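Local coordinates for protein predicted phosphatase, HAD family (Clostridium acetobutylicum, PDB 3MC1) that probably works as a phosphatase of the haloacid dehalogenase superfamily, hydrolysing a phosphorylated substrate that has not been identified, at residues Val7-Leu11 with Asp12-Thr16; Asn85-Tyr88 with Asp89-Ala93; Glu92-Leu95 with Ser96-Asp100. All blocks are in the same frame, centred on the assembly; numbering follows the deposited sequence.

Contact 1 of 3, residues Val7-Leu11 with Asp12-Thr16. With NA (sodium ion), chain C.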
loop_
_atom_site.group_PDB
_atom_site.type_symbol
_atom_site.label_atom_id
_atom_site.label_comp_id
_atom_site.label_asym_id
_atom_site.label_seq_id
_atom_site.Cartn_x
_atom_site.Cartn_y
_atom_site.Cartn_z
ATOM N N VAL A 7 -11.514 -6.661 -6.288
ATOM C CA VAL A 7 -11.015 -5.324 -6.041
ATOM C C VAL A 7 -9.775 -5.458 -5.143
ATOM O O VAL A 7 -9.880 -5.881 -3.990
ATOM C CB VAL A 7 -12.065 -4.458 -5.312
ATOM C CG1 VAL A 7 -11.527 -3.047 -5.134
ATOM C CG2 VAL A 7 -13.404 -4.429 -6.094
ATOM N N LEU A 8 -8.607 -5.133 -5.694
ATOM C CA LEU A 8 -7.351 -5.176 -4.939
ATOM C C LEU A 8 -7.047 -3.773 -4.398
ATOM O O LEU A 8 -7.244 -2.776 -5.086
ATOM C CB LEU A 8 -6.200 -5.655 -5.831
ATOM C CG LEU A 8 -6.040 -7.172 -6.024
ATOM C CD1 LEU A 8 -7.283 -7.764 -6.688
ATOM C CD2 LEU A 8 -4.785 -7.458 -6.860
ATOM N N PHE A 9 -6.573 -3.711 -3.157
ATOM C CA PHE A 9 -6.258 -2.450 -2.490
ATOM C C PHE A 9 -4.839 -2.477 -1.947
ATOM O O PHE A 9 -4.367 -3.520 -1.479
ATOM C CB PHE A 9 -7.146 -2.237 -1.253
ATOM C CG PHE A 9 -8.619 -2.034 -1.540
ATOM C CD1 PHE A 9 -9.153 -0.753 -1.635
ATOM C CD2 PHE A 9 -9.481 -3.128 -1.626
ATOM C CE1 PHE A 9 -10.538 -0.564 -1.799
ATOM C CE2 PHE A 9 -10.855 -2.953 -1.792
ATOM C CZ PHE A 9 -11.386 -1.671 -1.875
ATOM N N ASP A 10 -4.161 -1.337 -1.993
ATOM C CA ASP A 10 -2.850 -1.269 -1.362
ATOM C C ASP A 10 -3.252 -0.984 0.086
ATOM O O ASP A 10 -4.436 -0.748 0.360
ATOM C CB ASP A 10 -2.003 -0.127 -1.915
ATOM C CG ASP A 10 -0.623 -0.077 -1.277
ATOM O OD1 ASP A 10 -0.050 -1.161 -1.007
ATOM O OD2 ASP A 10 -0.112 1.039 -1.041
ATOM N N LEU A 11 -2.300 -1.009 1.017
ATOM C CA LEU A 11 -2.618 -0.778 2.423
ATOM C C LEU A 11 -2.343 0.652 2.893
ATOM O O LEU A 11 -3.272 1.421 3.124
ATOM C CB LEU A 11 -1.846 -1.783 3.300
ATOM C CG LEU A 11 -2.009 -1.731 4.825
ATOM C CD1 LEU A 11 -3.475 -1.614 5.249
ATOM C CD2 LEU A 11 -1.412 -3.007 5.416
ATOM N N ASP A 12 -1.064 0.991 3.045
ATOM C CA ASP A 12 -0.655 2.324 3.482
ATOM C C ASP A 12 -1.079 3.388 2.471
ATOM O O ASP A 12 -0.807 3.258 1.286
ATOM C CB ASP A 12 0.874 2.391 3.654
ATOM C CG ASP A 12 1.396 1.412 4.695
ATOM O OD1 ASP A 12 0.818 1.343 5.804
ATOM O OD2 ASP A 12 2.391 0.714 4.406
ATOM N N GLY A 13 -1.736 4.441 2.947
ATOM C CA GLY A 13 -2.155 5.512 2.057
ATOM C C GLY A 13 -3.445 5.273 1.285
ATOM O O GLY A 13 -3.903 6.148 0.545
ATOM N N THR A 14 -4.027 4.091 1.436
ATOM C CA THR A 14 -5.269 3.767 0.747
ATOM C C THR A 14 -6.306 3.338 1.772
ATOM O O THR A 14 -7.431 3.851 1.790
ATOM C CB THR A 14 -5.066 2.634 -0.277
ATOM O OG1 THR A 14 -4.196 3.086 -1.320
ATOM C CG2 THR A 14 -6.399 2.229 -0.886
ATOM N N LEU A 15 -5.929 2.394 2.631
ATOM C CA LEU A 15 -6.843 1.927 3.663
ATOM C C LEU A 15 -6.524 2.587 5.001
ATOM O O LEU A 15 -7.427 2.935 5.770
ATOM C CB LEU A 15 -6.759 0.405 3.796
ATOM C CG LEU A 15 -7.200 -0.428 2.589
ATOM C CD1 LEU A 15 -6.954 -1.905 2.861
ATOM C CD2 LEU A 15 -8.682 -0.167 2.301
ATOM N N THR A 16 -5.237 2.787 5.268
ATOM C CA THR A 16 -4.813 3.377 6.536
ATOM C C THR A 16 -3.878 4.577 6.376
ATOM O O THR A 16 -3.042 4.608 5.479
ATOM C CB THR A 16 -4.066 2.323 7.400
ATOM O OG1 THR A 16 -2.940 1.821 6.666
ATOM C CG2 THR A 16 -4.974 1.159 7.725
HETATM NA NA NA C . 0.158 3.111 -0.738
HETATM O O HOH W 1 0.972 -0.271 1.600
HETATM O O HOH W 2 1.246 5.008 0.187
HETATM O O HOH W 3 1.513 2.715 -2.440
#

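Contact 2 of 3, residues Asn85-Tyr88 with Asp89-Ala93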
loop_
_atom_site.group_PDB
_atom_site.type_symbol
_atom_site.label_atom_id
_atom_site.label_comp_id
_atom_site.label_asym_id
_atom_site.label_seq_id
_atom_site.Cartn_x
_atom_site.Cartn_y
_atom_site.Cartn_z
ATOM N N ASN A 85 -0.990 4.398 13.796
ATOM C CA ASN A 85 -1.719 4.232 12.555
ATOM C C ASN A 85 -3.186 4.617 12.774
ATOM O O ASN A 85 -3.641 4.742 13.913
ATOM C CB ASN A 85 -1.644 2.747 12.228
ATOM C CG ASN A 85 -1.627 2.456 10.764
ATOM O OD1 ASN A 85 -2.151 3.210 9.954
ATOM N ND2 ASN A 85 -1.030 1.318 10.413
ATOM N N LYS A 86 -3.919 4.781 11.676
ATOM C CA LYS A 86 -5.340 5.127 11.722
ATOM C C LYS A 86 -5.974 4.658 10.425
ATOM O O LYS A 86 -5.317 4.622 9.393
ATOM C CB LYS A 86 -5.540 6.647 11.824
ATOM C CG LYS A 86 -5.049 7.288 13.109
ATOM C CD LYS A 86 -5.146 8.821 13.055
ATOM C CE LYS A 86 -4.269 9.406 11.949
ATOM N NZ LYS A 86 -4.198 10.898 12.004
ATOM N N VAL A 87 -7.250 4.292 10.480
ATOM C CA VAL A 87 -7.971 3.875 9.278
ATOM C C VAL A 87 -8.599 5.148 8.718
ATOM O O VAL A 87 -9.122 5.959 9.483
ATOM C CB VAL A 87 -9.083 2.859 9.617
ATOM C CG1 VAL A 87 -9.929 2.574 8.385
ATOM C CG2 VAL A 87 -8.460 1.571 10.125
ATOM N N TYR A 88 -8.528 5.350 7.402
ATOM C CA TYR A 88 -9.112 6.549 6.807
ATOM C C TYR A 88 -10.620 6.530 7.021
ATOM O O TYR A 88 -11.243 5.469 6.951
ATOM C CB TYR A 88 -8.820 6.622 5.300
ATOM C CG TYR A 88 -7.409 7.035 4.933
ATOM C CD1 TYR A 88 -6.975 8.353 5.097
ATOM C CD2 TYR A 88 -6.507 6.107 4.411
ATOM C CE1 TYR A 88 -5.675 8.732 4.747
ATOM C CE2 TYR A 88 -5.216 6.474 4.061
ATOM C CZ TYR A 88 -4.801 7.781 4.232
ATOM O OH TYR A 88 -3.502 8.117 3.914
ATOM N N ASP A 89 -11.197 7.699 7.295
ATOM C CA ASP A 89 -12.639 7.788 7.500
ATOM C C ASP A 89 -13.375 7.262 6.263
ATOM O O ASP A 89 -12.973 7.520 5.121
ATOM C CB ASP A 89 -13.074 9.238 7.751
ATOM C CG ASP A 89 -12.514 9.805 9.040
ATOM O OD1 ASP A 89 -12.522 9.085 10.063
ATOM O OD2 ASP A 89 -12.079 10.978 9.033
ATOM N N GLY A 90 -14.449 6.521 6.502
ATOM C CA GLY A 90 -15.240 5.991 5.410
ATOM C C GLY A 90 -14.781 4.658 4.857
ATOM O O GLY A 90 -15.558 3.969 4.204
ATOM N N ILE A 91 -13.536 4.270 5.133
ATOM C CA ILE A 91 -13.021 3.010 4.606
ATOM C C ILE A 91 -13.788 1.759 5.021
ATOM O O ILE A 91 -14.143 0.952 4.171
ATOM C CB ILE A 91 -11.517 2.810 4.944
ATOM C CG1 ILE A 91 -10.654 3.686 4.028
ATOM C CG2 ILE A 91 -11.140 1.334 4.781
ATOM C CD1 ILE A 91 -10.788 3.367 2.546
ATOM N N GLU A 92 -14.037 1.566 6.308
ATOM C CA GLU A 92 -14.778 0.374 6.694
ATOM C C GLU A 92 -16.169 0.368 6.052
ATOM O O GLU A 92 -16.646 -0.677 5.612
ATOM C CB GLU A 92 -14.895 0.258 8.216
ATOM C CG GLU A 92 -15.773 -0.897 8.650
ATOM C CD GLU A 92 -15.549 -1.293 10.099
ATOM O OE1 GLU A 92 -15.062 -0.453 10.886
ATOM O OE2 GLU A 92 -15.879 -2.441 10.452
ATOM N N ALA A 93 -16.812 1.532 6.000
ATOM C CA ALA A 93 -18.133 1.645 5.378
ATOM C C ALA A 93 -18.015 1.180 3.914
ATOM O O ALA A 93 -18.853 0.427 3.413
ATOM C CB ALA A 93 -18.602 3.078 5.435
HETATM O O HOH W 4 -13.506 3.511 8.310
#

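Contact 3 of 3, residues Glu92-Leu95 with Ser96-Asp100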
loop_
_atom_site.group_PDB
_atom_site.type_symbol
_atom_site.label_atom_id
_atom_site.label_comp_id
_atom_site.label_asym_id
_atom_site.label_seq_id
_atom_site.Cartn_x
_atom_site.Cartn_y
_atom_site.Cartn_z
ATOM N N GLU A 92 -14.037 1.566 6.308
ATOM C CA GLU A 92 -14.778 0.374 6.694
ATOM C C GLU A 92 -16.169 0.368 6.052
ATOM O O GLU A 92 -16.646 -0.677 5.612
ATOM C CB GLU A 92 -14.895 0.258 8.216
ATOM C CG GLU A 92 -15.773 -0.897 8.650
ATOM C CD GLU A 92 -15.549 -1.293 10.099
ATOM O OE1 GLU A 92 -15.062 -0.453 10.886
ATOM O OE2 GLU A 92 -15.879 -2.441 10.452
ATOM N N ALA A 93 -16.812 1.532 6.000
ATOM C CA ALA A 93 -18.133 1.645 5.378
ATOM C C ALA A 93 -18.015 1.180 3.914
ATOM O O ALA A 93 -18.853 0.427 3.413
ATOM C CB ALA A 93 -18.602 3.078 5.435
ATOM N N LEU A 94 -16.954 1.622 3.247
ATOM C CA LEU A 94 -16.693 1.246 1.858
ATOM C C LEU A 94 -16.570 -0.270 1.707
ATOM O O LEU A 94 -17.258 -0.876 0.878
ATOM C CB LEU A 94 -15.399 1.916 1.357
ATOM C CG LEU A 94 -14.912 1.464 -0.034
ATOM C CD1 LEU A 94 -15.944 1.851 -1.097
ATOM C CD2 LEU A 94 -13.572 2.090 -0.351
ATOM N N LEU A 95 -15.696 -0.874 2.514
ATOM C CA LEU A 95 -15.469 -2.317 2.479
ATOM C C LEU A 95 -16.750 -3.103 2.707
ATOM O O LEU A 95 -17.007 -4.093 2.018
ATOM C CB LEU A 95 -14.447 -2.717 3.541
ATOM C CG LEU A 95 -13.066 -2.071 3.413
ATOM C CD1 LEU A 95 -12.175 -2.503 4.586
ATOM C CD2 LEU A 95 -12.447 -2.491 2.094
ATOM N N SER A 96 -17.540 -2.675 3.689
ATOM C CA SER A 96 -18.793 -3.363 3.987
ATOM C C SER A 96 -19.709 -3.289 2.763
ATOM O O SER A 96 -20.205 -4.311 2.295
ATOM C CB SER A 96 -19.488 -2.718 5.189
ATOM O OG SER A 96 -20.638 -3.458 5.567
ATOM N N SER A 97 -19.915 -2.078 2.249
ATOM C CA SER A 97 -20.771 -1.869 1.080
ATOM C C SER A 97 -20.346 -2.737 -0.106
ATOM O O SER A 97 -21.183 -3.364 -0.761
ATOM C CB SER A 97 -20.755 -0.393 0.673
ATOM O OG SER A 97 -21.587 -0.160 -0.460
ATOM N N LEU A 98 -19.044 -2.789 -0.378
ATOM C CA LEU A 98 -18.554 -3.582 -1.500
ATOM C C LEU A 98 -18.816 -5.078 -1.349
ATOM O O LEU A 98 -19.212 -5.733 -2.310
ATOM C CB LEU A 98 -17.052 -3.336 -1.720
ATOM C CG LEU A 98 -16.615 -1.909 -2.064
ATOM C CD1 LEU A 98 -15.105 -1.894 -2.311
ATOM C CD2 LEU A 98 -17.372 -1.405 -3.295
ATOM N N LYS A 99 -18.594 -5.633 -0.162
ATOM C CA LYS A 99 -18.842 -7.058 0.024
ATOM C C LYS A 99 -20.334 -7.348 -0.089
ATOM O O LYS A 99 -20.735 -8.443 -0.478
ATOM C CB LYS A 99 -18.325 -7.554 1.381
ATOM C CG LYS A 99 -16.825 -7.767 1.436
ATOM C CD LYS A 99 -16.437 -8.754 2.537
ATOM C CE LYS A 99 -16.848 -10.181 2.184
ATOM N NZ LYS A 99 -16.489 -11.176 3.251
ATOM N N ASP A 100 -21.159 -6.365 0.246
ATOM C CA ASP A 100 -22.596 -6.562 0.155
ATOM C C ASP A 100 -22.932 -6.723 -1.323
ATOM O O ASP A 100 -23.698 -7.611 -1.702
ATOM C CB ASP A 100 -23.352 -5.367 0.735
ATOM C CG ASP A 100 -24.721 -5.755 1.269
ATOM O OD1 ASP A 100 -25.474 -6.446 0.547
ATOM O OD2 ASP A 100 -25.042 -5.368 2.412
#

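Contact 1 of 3, residues Val7-Leu11 with Asp12-Thr16
Phe9 lays the CD1 corner of its ring against the side chains of Thr14 and Leu15: Thr14 CG2 sits at the ring edge, near its plane, 4.1 Å from Phe9 CD1, while Leu15 CD2 approaches the same carbon obliquely at 4.0 Å. Strand 6-9 ends here, and the chain coils back so that the carbonyl of Leu11 gathers three amides. Leu15 N gives the shortest bond, 2.9 Å to Leu11 O and in the carbonyl plane; Thr16 N is tilted from that plane, and Thr14 N stands above it. Three amides on one oxygen tie the turn together next to the metal-binding acids. Asp10 has CG anti to its backbone N (chi1 -179°), which sends OD2 to the sodium ion at 2.1 Å, and Asp12 adds its backbone O at 2.2 Å. Two waters and Asp167 complete the site. Asp10 OD1 is hydrogen-bonded to Thr109, whereas the Asp12 carboxylate turns from the metal to Ser18 and Lys111. Gly13 turns the backbone with a positive phi of 82°. Asp10, Asp12 and Thr14 match the DxDx(T/V) signature of HAD enzymes, in which the first aspartate is the nucleophile and the second a general acid/base; the sodium ion probably occupies the place of the magnesium ion these phosphatases use.

Contact 2 of 3, residues Asn85-Tyr88 with Asp89-Ala93
In Val87, chi1 of 173° carries CG1 anti to the backbone N and over to Ile91, whose own chi1 of -76° keeps CG1 beside its backbone N and facing Tyr88. Two aliphatic contacts follow from these settings. Val87 CG1 meets the branch point of the isoleucine, 3.8 Å from Ile91 CB, and also lies near its CG2 methyl. On the Tyr88 flank, Ile91 CG1 packs alongside Tyr88 CB at 3.7 Å, so the tyrosine touches Ile91 through the root of its side chain while the phenol ring leads off elsewhere. Ile91 CB and CG1 both lie close to the Tyr88 carbonyl oxygen, Ile91 CB 3.3 Å from Tyr88 O.

The backbone here forms a type II beta turn from Tyr88 to Ile91, closed by Ile91 N donating to Tyr88 O over 3.2 Å. The N-H points fairly straight at the oxygen, yet the donor stands above the carbonyl plane. Gly90, with phi at 87°, takes the third position of the turn, the usual place for glycine in type II, and is also the N-cap of the helix that starts at Ile91. A water bridges the same carbonyl to the new helix: it donates to Tyr88 O and accepts from Glu92 N at 2.8 Å, giving that first-turn amide a partner.

The turn therefore brings the chain from the loop after helix 63-81 into helix 91-101. The Tyr88 ring meets Tyr187, beyond strand 182-185, edge-to-face and touches Phe189, while Glu92 OE2 reaches Tyr128, in the loop between helix 113-122 and strand 131-135.

Contact 3 of 3, residues Glu92-Leu95 with Ser96-Asp100
Leu94 and Leu98, one helical turn apart, make the side-chain contact: the CD1 methyl of Leu94 lies 3.9 Å from Leu98 CG and nearly as close to Leu98 CD1. The pairing depends on their different first torsions. Leu94 has CG anti to the backbone N (chi1 173°), which carries CD1 forward along the helix toward Leu98, while Leu98 keeps CG beside its backbone N (chi1 -61°), leaning back toward the preceding turn. Leu98 CG also lies close to the carbonyl oxygen of that turn, 3.2 Å from Leu94 O.

Behind the leucines stands regular alpha-helical bonding, each amide reaching the carbonyl four residues earlier. Ser97 N to Ala93 O is nearly straight at 171°, and Leu98 N meets Leu94 O at 2.9 Å almost on the line of the C=O bond. Ser96 N and Lys99 N bond in the same way to Glu92 O and Leu95 O. The serine CB atoms pack against this backbone too, with Ser97 CB 3.4 Å from Ala93 O.

Farther out, the helix is amphipathic, its leucines buried and Glu92, Ala93, Lys99 and Asp100 exposed. Leu94 packs on Val207, Leu210 and His211 of helix 207-215, where Leu98 adds Ile214, and Ser97 OG ties the two helices with a hydrogen bond to His211 NE2. Leu95 leans on Tyr128 and Phe129, in the loop before strand 131-135, and both it and Leu98 press on Leu105. Helix 91-101 thus packs on both helix 207-215 and strand 104-109 of the parallel sheet.

From the N terminus, strand 6-9 runs into contact 1, which closes the loop carrying the metal-binding acids. After the helices from 19 to 81, the chain returns at contact 2, whose turn starts helix 91-101; contact 3 continues along that helix and shares Glu92 and Ala93 with contact 2. All three are local; contact 1 closes before the other two begin, and contacts 2 and 3 overlap; none nests within another. Contacts 1 and 2 meet where Leu15 O and Tyr88 N form a probable hydrogen bond, 3.1 Å long, setting the returning segment beside the metal-binding loop. Contacts 1 and 3 join through the Phe9 ring, which packs on Leu94, Leu95 and Leu98, so the helix packs on strand 6-9.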